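Local coordinates for protein Rho guanyl nucleotide exchange factor (Rom2), putative (Aspergillus fumigatus Af293, PDB 5O51) that probably works as a guanine-nucleotide exchange factor for Rho-type GTPases, this chain being its C-terminal CNH domain, folded as a seven-bladed beta-propeller, at residues N23-V28 with R308-S313; V130-L135 with A178-I183; G193-F198 with K225-P230; T314-Y319 with V330-F335. One frame throughout, in Å; residues are numbered along the deposited sequence.

Contact 1: N23-V28 with R308-S313; sequences NCLVPV and RMLHSS
At a seam between two propeller blades, P27 presses its ring onto one face of H311. P27 CD sits almost directly above the ring centre, a CH-pi contact 3.5 Å from the H311 centroid and 8° off the normal, while P27 CG reaches towards the CE1 and ND1 side. With CG of H311 trans to the backbone N (chi1 -167°), the flat imidazole is carried across to the proline, whose polarised C-H groups suit an aromatic face. Strands 22-28 and 307-312 are the innermost of the first and last blades. Running nearly parallel, with the axes of the short segments 5.9 Å apart, they make no direct hydrogen bond here. Water 1 bridges them instead, accepting from L25 N at 3.0 Å and donating to L310 O at 2.8 Å. A classic beta bulge, in which L310 and H311 both face L318, lets these two consecutive side chains point at strand 22-28. L25 and L310 cross at about a right angle and meet through their CD1 methyls, 4.1 Å from each other, while L310 CD2 comes to 4.0 Å from C24 CA. Beyond this apolar patch, R308 bonds to V22 O.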
loop_
_atom_site.group_PDB
_atom_site.type_symbol
_atom_site.label_atom_id
_atom_site.label_comp_id
_atom_site.label_asym_id
_atom_site.label_seq_id
_atom_site.Cartn_x
_atom_site.Cartn_y
_atom_site.Cartn_z
ATOM N N ASN A 23 -11.996 0.969 -4.715
ATOM C CA ASN A 23 -11.072 1.811 -4.006
ATOM C C ASN A 23 -9.774 1.042 -3.597
ATOM O O ASN A 23 -8.691 1.650 -3.481
ATOM C CB ASN A 23 -11.676 2.354 -2.703
ATOM C CG ASN A 23 -12.890 3.309 -2.897
ATOM O OD1 ASN A 23 -13.027 3.953 -3.878
ATOM N ND2 ASN A 23 -13.772 3.354 -1.903
ATOM N N CYS A 24 -9.930 -0.239 -3.228
ATOM C CA CYS A 24 -8.843 -1.080 -2.670
ATOM C C CYS A 24 -9.124 -2.544 -2.871
ATOM O O CYS A 24 -10.237 -2.922 -3.278
ATOM C CB CYS A 24 -8.638 -0.786 -1.185
ATOM S SG CYS A 24 -10.115 -0.927 -0.160
ATOM N N LEU A 25 -8.112 -3.379 -2.626
ATOM C CA LEU A 25 -8.232 -4.804 -2.897
ATOM C C LEU A 25 -7.139 -5.540 -2.116
ATOM O O LEU A 25 -6.027 -5.003 -1.957
ATOM C CB LEU A 25 -8.169 -5.042 -4.430
ATOM C CG LEU A 25 -8.067 -6.457 -5.038
ATOM C CD1 LEU A 25 -8.545 -6.490 -6.472
ATOM C CD2 LEU A 25 -6.644 -6.991 -5.053
ATOM N N VAL A 26 -7.443 -6.745 -1.647
ATOM C CA VAL A 26 -6.409 -7.658 -1.157
ATOM C C VAL A 26 -6.737 -9.090 -1.596
ATOM O O VAL A 26 -7.910 -9.492 -1.584
ATOM C CB VAL A 26 -6.247 -7.589 0.373
ATOM C CG1 VAL A 26 -7.551 -8.022 1.076
ATOM C CG2 VAL A 26 -5.084 -8.461 0.867
ATOM N N PRO A 27 -5.710 -9.870 -2.030
ATOM C CA PRO A 27 -5.908 -11.279 -2.369
ATOM C C PRO A 27 -5.920 -12.110 -1.091
ATOM O O PRO A 27 -5.311 -11.711 -0.150
ATOM C CB PRO A 27 -4.691 -11.619 -3.272
ATOM C CG PRO A 27 -3.665 -10.600 -2.943
ATOM C CD PRO A 27 -4.473 -9.342 -2.642
ATOM N N VAL A 28 -6.686 -13.191 -1.040
ATOM C CA VAL A 28 -6.688 -14.089 0.145
ATOM C C VAL A 28 -6.636 -15.520 -0.400
ATOM O O VAL A 28 -6.703 -15.718 -1.623
ATOM C CB VAL A 28 -7.950 -13.919 1.061
ATOM C CG1 VAL A 28 -8.090 -12.466 1.475
ATOM C CG2 VAL A 28 -9.209 -14.349 0.346
ATOM N N ARG A 308 -5.051 3.485 -10.244
ATOM C CA ARG A 308 -4.801 3.239 -8.791
ATOM C C ARG A 308 -4.037 1.893 -8.695
ATOM O O ARG A 308 -4.581 0.853 -9.124
ATOM C CB ARG A 308 -6.148 3.014 -8.067
ATOM C CG ARG A 308 -7.005 4.249 -7.912
ATOM C CD ARG A 308 -8.504 3.944 -8.093
ATOM N NE ARG A 308 -8.878 3.935 -9.496
ATOM C CZ ARG A 308 -9.912 3.337 -10.057
ATOM N NH1 ARG A 308 -10.782 2.591 -9.374
ATOM N NH2 ARG A 308 -10.074 3.466 -11.346
ATOM N N MET A 309 -2.840 1.882 -8.123
ATOM C CA MET A 309 -2.207 0.602 -7.831
ATOM C C MET A 309 -2.936 -0.105 -6.684
ATOM O O MET A 309 -3.082 0.454 -5.610
ATOM C CB MET A 309 -0.723 0.783 -7.498
ATOM C CG MET A 309 0.035 -0.553 -7.485
ATOM S SD MET A 309 1.720 -0.446 -6.868
ATOM C CE MET A 309 1.349 -0.945 -5.153
ATOM N N LEU A 310 -3.392 -1.341 -6.884
ATOM C CA LEU A 310 -4.156 -2.033 -5.810
ATOM C C LEU A 310 -3.343 -2.927 -4.879
ATOM O O LEU A 310 -3.550 -2.892 -3.694
ATOM C CB LEU A 310 -5.335 -2.825 -6.380
ATOM C CG LEU A 310 -6.344 -1.978 -7.174
ATOM C CD1 LEU A 310 -7.264 -2.901 -7.936
ATOM C CD2 LEU A 310 -7.086 -0.999 -6.254
ATOM N N HIS A 311 -2.431 -3.728 -5.417
ATOM C CA HIS A 311 -1.688 -4.708 -4.636
ATOM C C HIS A 311 -0.516 -5.232 -5.497
ATOM O O HIS A 311 -0.661 -5.547 -6.687
ATOM C CB HIS A 311 -2.601 -5.914 -4.246
ATOM C CG HIS A 311 -2.007 -6.807 -3.199
ATOM N ND1 HIS A 311 -1.317 -7.962 -3.495
ATOM C CD2 HIS A 311 -1.965 -6.678 -1.852
ATOM C CE1 HIS A 311 -0.877 -8.497 -2.371
ATOM N NE2 HIS A 311 -1.241 -7.711 -1.371
ATOM N N SER A 312 0.609 -5.389 -4.840
ATOM C CA SER A 312 1.792 -5.916 -5.448
ATOM C C SER A 312 2.231 -7.181 -4.670
ATOM O O SER A 312 2.515 -7.098 -3.500
ATOM C CB SER A 312 2.914 -4.858 -5.305
ATOM O OG SER A 312 4.120 -5.455 -5.662
ATOM N N SER A 313 2.338 -8.308 -5.340
ATOM C CA SER A 313 2.876 -9.552 -4.685
ATOM C C SER A 313 3.918 -10.215 -5.601
ATOM O O SER A 313 4.061 -9.810 -6.768
ATOM C CB SER A 313 1.742 -10.558 -4.422
ATOM O OG SER A 313 1.218 -11.143 -5.636
HETATM O O HOH W 1 -5.655 -1.710 -2.369
#

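Contact 2: V130-L135 with A178-I183; sequences VKTSAL and AESSSI
T132 sets its side chain against the backbone of E179 and S180, with OG1 doing the polar work and CG2 resting near S180 O at 3.8 Å. S180 N donates to T132 OG1 over 2.9 Å, and the N-H points almost exactly at the oxygen (177°). OG1 lies trans to the backbone N (chi1 -172°), which turns it toward S180 N. The same hydroxyl also bonds S137 OG, which in turn is bonded to A178 O and S180 OG, so a small cluster of hydroxyls ties the loop entering strand 180-186 to the blade before it. Threonine suits this place because it offers a hydroxyl and a methyl from one branched carbon.

Further along, E179 packs its aliphatic stem against S133 O: CB comes to 3.1 Å from S133 O and CG to 3.3 Å from the same atom. The extended chain then lays the carboxylate over the S133-A134 peptide, with OE2 3.9 Å from A134 N. At the other, buried end, V130 CG2 meets I183 CD1 at 4.2 Å. This is the apolar contact between the blades, and each branched side chain is backed by its own blade, V130 by F115 and I183 by V192.

The chemistry therefore changes along the seam, from apolar packing to hydroxyl bonding to an exposed carboxylate. The one hydrogen bond between the segments is made to a side-chain oxygen, not by backbone pairing, and the S137 hydroxyl completes the link.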
loop_
_atom_site.group_PDB
_atom_site.type_symbol
_atom_site.label_atom_id
_atom_site.label_comp_id
_atom_site.label_asym_id
_atom_site.label_seq_id
_atom_site.Cartn_x
_atom_site.Cartn_y
_atom_site.Cartn_z
ATOM N N VAL A 130 -2.431 5.259 11.704
ATOM C CA VAL A 130 -1.871 6.589 11.674
ATOM C C VAL A 130 -2.999 7.578 11.460
ATOM O O VAL A 130 -3.714 7.478 10.472
ATOM C CB VAL A 130 -0.908 6.699 10.513
ATOM C CG1 VAL A 130 -0.326 8.114 10.396
ATOM C CG2 VAL A 130 0.175 5.636 10.657
ATOM N N LYS A 131 -3.196 8.486 12.419
ATOM C CA LYS A 131 -3.875 9.763 12.162
ATOM C C LYS A 131 -2.886 10.847 11.720
ATOM O O LYS A 131 -1.824 10.953 12.262
ATOM C CB LYS A 131 -4.608 10.249 13.406
ATOM C CG LYS A 131 -5.239 11.633 13.222
ATOM C CD LYS A 131 -6.351 11.893 14.217
ATOM C CE LYS A 131 -5.846 11.912 15.653
ATOM N NZ LYS A 131 -7.000 12.152 16.552
ATOM N N THR A 132 -3.244 11.674 10.760
ATOM C CA THR A 132 -2.310 12.667 10.241
ATOM C C THR A 132 -3.078 13.844 9.692
ATOM O O THR A 132 -4.208 13.687 9.246
ATOM C CB THR A 132 -1.390 12.059 9.135
ATOM O OG1 THR A 132 -0.354 12.989 8.751
ATOM C CG2 THR A 132 -2.197 11.636 7.887
ATOM N N SER A 133 -2.464 15.022 9.765
ATOM C CA SER A 133 -2.952 16.253 9.121
ATOM C C SER A 133 -1.722 17.031 8.624
ATOM O O SER A 133 -0.609 16.593 8.861
ATOM C CB SER A 133 -3.750 17.091 10.135
ATOM O OG SER A 133 -3.108 17.127 11.403
ATOM N N ALA A 134 -1.907 18.160 7.932
ATOM C CA ALA A 134 -0.830 19.170 7.806
ATOM C C ALA A 134 -0.793 19.812 9.198
ATOM O O ALA A 134 -1.756 20.473 9.595
ATOM C CB ALA A 134 -1.145 20.199 6.726
ATOM N N LEU A 135 0.291 19.568 9.937
ATOM C CA LEU A 135 0.385 19.779 11.399
ATOM C C LEU A 135 1.169 18.599 11.974
ATOM O O LEU A 135 2.368 18.707 12.202
ATOM C CB LEU A 135 -1.001 19.964 12.100
ATOM C CG LEU A 135 -1.168 20.097 13.631
ATOM C CD1 LEU A 135 -1.910 21.380 13.998
ATOM C CD2 LEU A 135 -1.870 18.890 14.248
ATOM N N ALA A 178 4.741 16.300 11.977
ATOM C CA ALA A 178 4.600 16.519 10.517
ATOM C C ALA A 178 3.492 15.657 9.842
ATOM O O ALA A 178 3.107 14.594 10.334
ATOM C CB ALA A 178 5.927 16.278 9.825
ATOM N N GLU A 179 3.012 16.130 8.697
ATOM C CA GLU A 179 2.111 15.349 7.834
ATOM C C GLU A 179 2.824 14.082 7.278
ATOM O O GLU A 179 3.912 14.204 6.690
ATOM C CB GLU A 179 1.610 16.221 6.671
ATOM C CG GLU A 179 0.454 15.613 5.861
ATOM C CD GLU A 179 -0.032 16.501 4.720
ATOM O OE1 GLU A 179 0.802 17.161 4.057
ATOM O OE2 GLU A 179 -1.259 16.533 4.480
ATOM N N SER A 180 2.204 12.901 7.467
ATOM C CA SER A 180 2.780 11.600 7.032
ATOM C C SER A 180 2.098 11.002 5.802
ATOM O O SER A 180 0.886 10.856 5.802
ATOM C CB SER A 180 2.705 10.582 8.146
ATOM O OG SER A 180 3.543 10.955 9.201
ATOM N N SER A 181 2.908 10.677 4.780
ATOM C CA SER A 181 2.505 9.949 3.548
ATOM C C SER A 181 2.439 8.423 3.727
ATOM O O SER A 181 1.539 7.803 3.207
ATOM C CB SER A 181 3.494 10.192 2.403
ATOM O OG SER A 181 3.640 11.557 2.066
ATOM N N SER A 182 3.383 7.818 4.447
ATOM C CA SER A 182 3.505 6.363 4.454
ATOM C C SER A 182 4.214 5.777 5.679
ATOM O O SER A 182 4.870 6.474 6.420
ATOM C CB SER A 182 4.287 5.969 3.224
ATOM O OG SER A 182 5.602 6.487 3.252
ATOM N N ILE A 183 4.141 4.471 5.833
ATOM C CA ILE A 183 4.854 3.794 6.910
ATOM C C ILE A 183 5.408 2.401 6.550
ATOM O O ILE A 183 4.771 1.614 5.907
ATOM C CB ILE A 183 3.963 3.771 8.190
ATOM C CG1 ILE A 183 4.808 3.626 9.438
ATOM C CG2 ILE A 183 2.898 2.675 8.117
ATOM C CD1 ILE A 183 4.054 4.002 10.693
#

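Contact 3: G193-F198 with K225-P230; sequences GCARGF and KENVKP
A195 sits in the type I turn of a beta hairpin in one propeller blade and turns its carbonyl O to the loop leading into the next. Two donors share that oxygen, both weakly: V228 N at 3.3 Å and the amide N227 ND2 at 3.4 Å with an N-H...O angle of 144°. A195 N donates to E179 O, and R196 N makes a weak hydrogen bond to C194 SG. The turn satisfies its own ends, for C194 O accepts from G197 N and C194 N donates to G197 O. A195 CA makes a C-H...O contact of 3.6 Å with V228 O. R196 O and E226 OE2 approach to 3.0 Å, but both are acceptors and this is no hydrogen bond.

P230 has no N-H to offer C194 O, whose bond comes from G197 N; its ring CD packs there at 3.4 Å, while P230 O accepts from S182 OG. Glycine suits both hairpin strands: at G193 a CB would clash with P230 O, and at G197 (phi 140°) it would jam against the preceding carbonyl. F198 takes the proline on one face: P230 CB lies 3.4 Å from the ring centroid, 12° off the normal.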
loop_
_atom_site.group_PDB
_atom_site.type_symbol
_atom_site.label_atom_id
_atom_site.label_comp_id
_atom_site.label_asym_id
_atom_site.label_seq_id
_atom_site.Cartn_x
_atom_site.Cartn_y
_atom_site.Cartn_z
ATOM N N GLY A 193 7.217 8.026 6.358
ATOM C CA GLY A 193 7.356 8.932 5.216
ATOM C C GLY A 193 6.527 10.153 5.556
ATOM O O GLY A 193 5.320 10.061 5.632
ATOM N N CYS A 194 7.187 11.266 5.861
ATOM C CA CYS A 194 6.518 12.464 6.359
ATOM C C CYS A 194 7.079 13.587 5.529
ATOM O O CYS A 194 8.040 13.382 4.823
ATOM C CB CYS A 194 6.816 12.655 7.865
ATOM S SG CYS A 194 8.457 13.363 8.175
ATOM N N ALA A 195 6.524 14.781 5.630
ATOM C CA ALA A 195 6.934 15.895 4.739
ATOM C C ALA A 195 8.422 16.317 4.757
ATOM O O ALA A 195 8.890 16.982 3.846
ATOM C CB ALA A 195 6.051 17.081 5.048
ATOM N N ARG A 196 9.158 15.986 5.809
ATOM C CA ARG A 196 10.584 16.352 5.906
ATOM C C ARG A 196 11.506 15.250 5.395
ATOM O O ARG A 196 12.722 15.474 5.197
ATOM C CB ARG A 196 10.956 16.662 7.359
ATOM C CG ARG A 196 10.500 18.041 7.854
ATOM C CD ARG A 196 11.107 18.357 9.219
ATOM N NE ARG A 196 11.171 17.158 10.080
ATOM C CZ ARG A 196 10.336 16.833 11.078
ATOM N NH1 ARG A 196 9.310 17.610 11.438
ATOM N NH2 ARG A 196 10.546 15.700 11.751
ATOM N N GLY A 197 10.933 14.061 5.222
ATOM C CA GLY A 197 11.621 12.896 4.677
ATOM C C GLY A 197 11.234 11.623 5.410
ATOM O O GLY A 197 10.322 11.569 6.268
ATOM N N PHE A 198 11.960 10.583 5.090
ATOM C CA PHE A 198 11.902 9.364 5.856
ATOM C C PHE A 198 12.537 9.549 7.270
ATOM O O PHE A 198 13.727 9.832 7.375
ATOM C CB PHE A 198 12.619 8.283 5.050
ATOM C CG PHE A 198 11.816 7.720 3.867
ATOM C CD1 PHE A 198 10.582 7.096 4.061
ATOM C CD2 PHE A 198 12.350 7.744 2.569
ATOM C CE1 PHE A 198 9.903 6.549 2.981
ATOM C CE2 PHE A 198 11.676 7.169 1.482
ATOM C CZ PHE A 198 10.452 6.577 1.697
ATOM N N LYS A 225 14.458 20.689 -1.855
ATOM C CA LYS A 225 13.052 20.752 -2.267
ATOM C C LYS A 225 12.028 21.192 -1.234
ATOM O O LYS A 225 10.984 21.709 -1.646
ATOM C CB LYS A 225 12.596 19.393 -2.819
ATOM C CG LYS A 225 13.200 19.050 -4.158
ATOM C CD LYS A 225 12.101 18.810 -5.172
ATOM C CE LYS A 225 12.675 18.323 -6.490
ATOM N NZ LYS A 225 11.924 18.926 -7.621
ATOM N N GLU A 226 12.300 20.971 0.063
ATOM C CA GLU A 226 11.238 20.913 1.104
ATOM C C GLU A 226 9.930 21.603 0.703
ATOM O O GLU A 226 9.926 22.830 0.616
ATOM C CB GLU A 226 11.734 21.443 2.469
ATOM C CG GLU A 226 11.910 20.380 3.557
ATOM C CD GLU A 226 12.678 19.145 3.093
ATOM O OE1 GLU A 226 13.493 19.236 2.143
ATOM O OE2 GLU A 226 12.459 18.069 3.678
ATOM N N ASN A 227 8.819 20.871 0.478
ATOM C CA ASN A 227 8.541 19.493 0.976
ATOM C C ASN A 227 8.701 18.330 0.007
ATOM O O ASN A 227 8.880 18.515 -1.186
ATOM C CB ASN A 227 7.109 19.459 1.511
ATOM C CG ASN A 227 6.931 20.370 2.694
ATOM O OD1 ASN A 227 6.061 21.232 2.698
ATOM N ND2 ASN A 227 7.788 20.203 3.700
ATOM N N VAL A 228 8.599 17.127 0.554
ATOM C CA VAL A 228 8.685 15.898 -0.225
ATOM C C VAL A 228 7.598 14.913 0.170
ATOM O O VAL A 228 6.949 14.983 1.262
ATOM C CB VAL A 228 10.087 15.220 -0.096
ATOM C CG1 VAL A 228 11.169 16.077 -0.720
ATOM C CG2 VAL A 228 10.449 14.922 1.345
ATOM N N LYS A 229 7.402 13.946 -0.716
ATOM C CA LYS A 229 6.482 12.883 -0.388
ATOM C C LYS A 229 7.245 11.594 -0.543
ATOM O O LYS A 229 7.444 11.143 -1.679
ATOM C CB LYS A 229 5.264 12.911 -1.261
ATOM C CG LYS A 229 4.574 14.248 -1.392
ATOM C CD LYS A 229 3.219 14.043 -2.073
ATOM C CE LYS A 229 2.610 15.353 -2.536
ATOM N NZ LYS A 229 2.333 16.240 -1.370
ATOM N N PRO A 230 7.720 11.034 0.584
ATOM C CA PRO A 230 8.346 9.739 0.578
ATOM C C PRO A 230 7.241 8.698 0.572
ATOM O O PRO A 230 6.357 8.720 1.438
ATOM C CB PRO A 230 9.103 9.684 1.911
ATOM C CG PRO A 230 8.954 11.052 2.510
ATOM C CD PRO A 230 7.695 11.582 1.959
#

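Contact 4: T314-Y319 with V330-F335; sequences TREILY and VASLDF
E316 reaches S332 just before the paired part of the strand begins, in the hairpin formed by strands 317-323 and 327-333. Its CG sits between the backbone N and the carbonyl carbon (chi1 51°), which brings the extended chain alongside S332. There S332 OG donates to E316 OE1 over 2.6 Å, arriving on the anti side and 32° out of the carboxylate plane. The same oxygen also forms a salt bridge with R47.

I317 pairs with L333 as an antiparallel hydrogen-bonded pair: I317 N donates to L333 O at 3.0 Å, and L333 N returns a bond to I317 O at 2.8 Å. Its branched side chain adds a contact with the edge of the F335 ring, where CD1 lies 4.4 Å from F335 CE2.

L318 and S332 form a non-hydrogen-bonded pair, their side chains on the same face, the reverse of that of I317, with L318 CD2 4.0 Å from S332 CB. L318 touches L11 of its own blade and L25 of the adjoining one, so an apolar leucine suits this seam.

Y319 and A331 restore the two-bond pairing. The tyrosine ring swings back across the neighbouring strand, so that CE1 lies 3.7 Å from A331 CB and 3.8 Å from L333 CG; the small alanine lets the ring come this close.

Four backbone bonds thus fix the register in the last blade, closed at its outer edge by strand 8-12. A carboxylate shared by S332 and R47 would probably stay ionised, so the polar E316-S332-R47 link on the side of S332 contrasts with the apolar face of I317, Y319, A331 and L333.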
loop_
_atom_site.group_PDB
_atom_site.type_symbol
_atom_site.label_atom_id
_atom_site.label_comp_id
_atom_site.label_asym_id
_atom_site.label_seq_id
_atom_site.Cartn_x
_atom_site.Cartn_y
_atom_site.Cartn_z
ATOM N N THR A 314 4.544 -11.305 -5.128
ATOM C CA THR A 314 5.535 -12.029 -5.954
ATOM C C THR A 314 4.848 -12.540 -7.206
ATOM O O THR A 314 5.500 -12.681 -8.217
ATOM C CB THR A 314 6.211 -13.210 -5.170
ATOM O OG1 THR A 314 5.250 -14.241 -4.984
ATOM C CG2 THR A 314 6.656 -12.779 -3.779
ATOM N N ARG A 315 3.525 -12.793 -7.128
ATOM C CA ARG A 315 2.685 -13.254 -8.266
ATOM C C ARG A 315 2.463 -12.195 -9.370
ATOM O O ARG A 315 2.684 -12.465 -10.559
ATOM C CB ARG A 315 1.251 -13.672 -7.803
ATOM C CG ARG A 315 1.097 -14.602 -6.611
ATOM C CD ARG A 315 -0.379 -14.899 -6.268
ATOM N NE ARG A 315 -0.922 -14.042 -5.182
ATOM C CZ ARG A 315 -0.590 -14.123 -3.883
ATOM N NH1 ARG A 315 0.304 -15.021 -3.469
ATOM N NH2 ARG A 315 -1.124 -13.279 -2.980
ATOM N N GLU A 316 1.977 -11.005 -8.974
ATOM C CA GLU A 316 1.493 -10.039 -9.940
ATOM C C GLU A 316 1.301 -8.688 -9.298
ATOM O O GLU A 316 1.363 -8.551 -8.101
ATOM C CB GLU A 316 0.152 -10.526 -10.554
ATOM C CG GLU A 316 -0.878 -10.930 -9.505
ATOM C CD GLU A 316 -2.132 -11.604 -10.069
ATOM O OE1 GLU A 316 -2.335 -11.630 -11.307
ATOM O OE2 GLU A 316 -2.941 -12.085 -9.246
ATOM N N ILE A 317 1.106 -7.693 -10.129
ATOM C CA ILE A 317 0.673 -6.359 -9.677
ATOM C C ILE A 317 -0.735 -6.166 -10.179
ATOM O O ILE A 317 -0.986 -6.206 -11.376
ATOM C CB ILE A 317 1.584 -5.252 -10.272
ATOM C CG1 ILE A 317 3.015 -5.553 -9.884
ATOM C CG2 ILE A 317 1.153 -3.871 -9.772
ATOM C CD1 ILE A 317 4.047 -4.900 -10.791
ATOM N N LEU A 318 -1.659 -5.958 -9.248
ATOM C CA LEU A 318 -3.047 -5.651 -9.580
ATOM C C LEU A 318 -3.293 -4.122 -9.504
ATOM O O LEU A 318 -2.827 -3.431 -8.547
ATOM C CB LEU A 318 -3.969 -6.429 -8.625
ATOM C CG LEU A 318 -3.806 -7.952 -8.608
ATOM C CD1 LEU A 318 -4.607 -8.627 -7.542
ATOM C CD2 LEU A 318 -4.254 -8.443 -9.980
ATOM N N TYR A 319 -4.029 -3.605 -10.492
ATOM C CA TYR A 319 -4.322 -2.182 -10.558
ATOM C C TYR A 319 -5.664 -1.953 -11.224
ATOM O O TYR A 319 -6.188 -2.866 -11.800
ATOM C CB TYR A 319 -3.170 -1.405 -11.256
ATOM C CG TYR A 319 -3.107 -1.563 -12.756
ATOM C CD1 TYR A 319 -2.630 -2.720 -13.332
ATOM C CD2 TYR A 319 -3.582 -0.564 -13.614
ATOM C CE1 TYR A 319 -2.611 -2.899 -14.720
ATOM C CE2 TYR A 319 -3.541 -0.710 -15.001
ATOM C CZ TYR A 319 -3.022 -1.890 -15.547
ATOM O OH TYR A 319 -2.958 -2.086 -16.947
ATOM N N VAL A 330 -10.406 -3.708 -13.496
ATOM C CA VAL A 330 -9.332 -4.346 -12.741
ATOM C C VAL A 330 -8.436 -5.204 -13.656
ATOM O O VAL A 330 -8.931 -5.954 -14.529
ATOM C CB VAL A 330 -9.834 -5.186 -11.587
ATOM C CG1 VAL A 330 -8.660 -5.734 -10.802
ATOM C CG2 VAL A 330 -10.663 -4.296 -10.643
ATOM N N ALA A 331 -7.118 -5.012 -13.510
ATOM C CA ALA A 331 -6.130 -5.697 -14.402
ATOM C C ALA A 331 -4.924 -6.156 -13.648
ATOM O O ALA A 331 -4.687 -5.778 -12.504
ATOM C CB ALA A 331 -5.740 -4.771 -15.532
ATOM N N SER A 332 -4.154 -7.021 -14.291
ATOM C CA SER A 332 -2.973 -7.647 -13.721
ATOM C C SER A 332 -1.756 -7.423 -14.607
ATOM O O SER A 332 -1.858 -7.519 -15.836
ATOM C CB SER A 332 -3.149 -9.162 -13.704
ATOM O OG SER A 332 -2.011 -9.758 -13.091
ATOM N N LEU A 333 -0.633 -7.088 -14.011
ATOM C CA LEU A 333 0.649 -7.045 -14.774
ATOM C C LEU A 333 1.524 -8.131 -14.240
ATOM O O LEU A 333 1.727 -8.174 -13.006
ATOM C CB LEU A 333 1.396 -5.753 -14.553
ATOM C CG LEU A 333 0.784 -4.520 -15.168
ATOM C CD1 LEU A 333 1.736 -3.353 -14.955
ATOM C CD2 LEU A 333 0.462 -4.652 -16.632
ATOM N N ASP A 334 2.050 -8.987 -15.114
ATOM C CA ASP A 334 3.025 -10.008 -14.614
ATOM C C ASP A 334 4.217 -10.177 -15.551
ATOM O O ASP A 334 4.018 -10.288 -16.768
ATOM C CB ASP A 334 2.371 -11.365 -14.367
ATOM C CG ASP A 334 3.308 -12.331 -13.588
ATOM O OD1 ASP A 334 3.988 -11.900 -12.614
ATOM O OD2 ASP A 334 3.376 -13.520 -13.957
ATOM N N PHE A 335 5.425 -10.137 -14.973
ATOM C CA PHE A 335 6.696 -10.188 -15.730
ATOM C C PHE A 335 7.375 -11.564 -15.690
ATOM O O PHE A 335 7.367 -12.250 -14.655
ATOM C CB PHE A 335 7.629 -9.047 -15.305
ATOM C CG PHE A 335 7.002 -7.699 -15.540
ATOM C CD1 PHE A 335 6.967 -7.143 -16.809
ATOM C CD2 PHE A 335 6.322 -7.049 -14.523
ATOM C CE1 PHE A 335 6.348 -5.901 -17.052
ATOM C CE2 PHE A 335 5.676 -5.829 -14.771
ATOM C CZ PHE A 335 5.690 -5.254 -16.036
#

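Contacts 1 and 4 share the last blade: strands 307-312 and 317-323 are neighbours there, and L310 N lies 2.7 Å from L318 O, probably hydrogen-bonded. Contacts 2 and 3 are joined in the same way through strands 180-186 and 189-194, on the opposite side of the chain's centre from contact 4; the centres of contacts 2 and 4 are 29 Å apart. Only contact 4 lies within a single sheet, and it alone shows regular backbone pairing. The other three bridge blades by sparser polar links. Contact 1 is centred about 8 Å from the centre of the chain, contact 3 farther out at about 18 Å. Contacts 3 and 4 are largely buried, contacts 1 and 2 partly so.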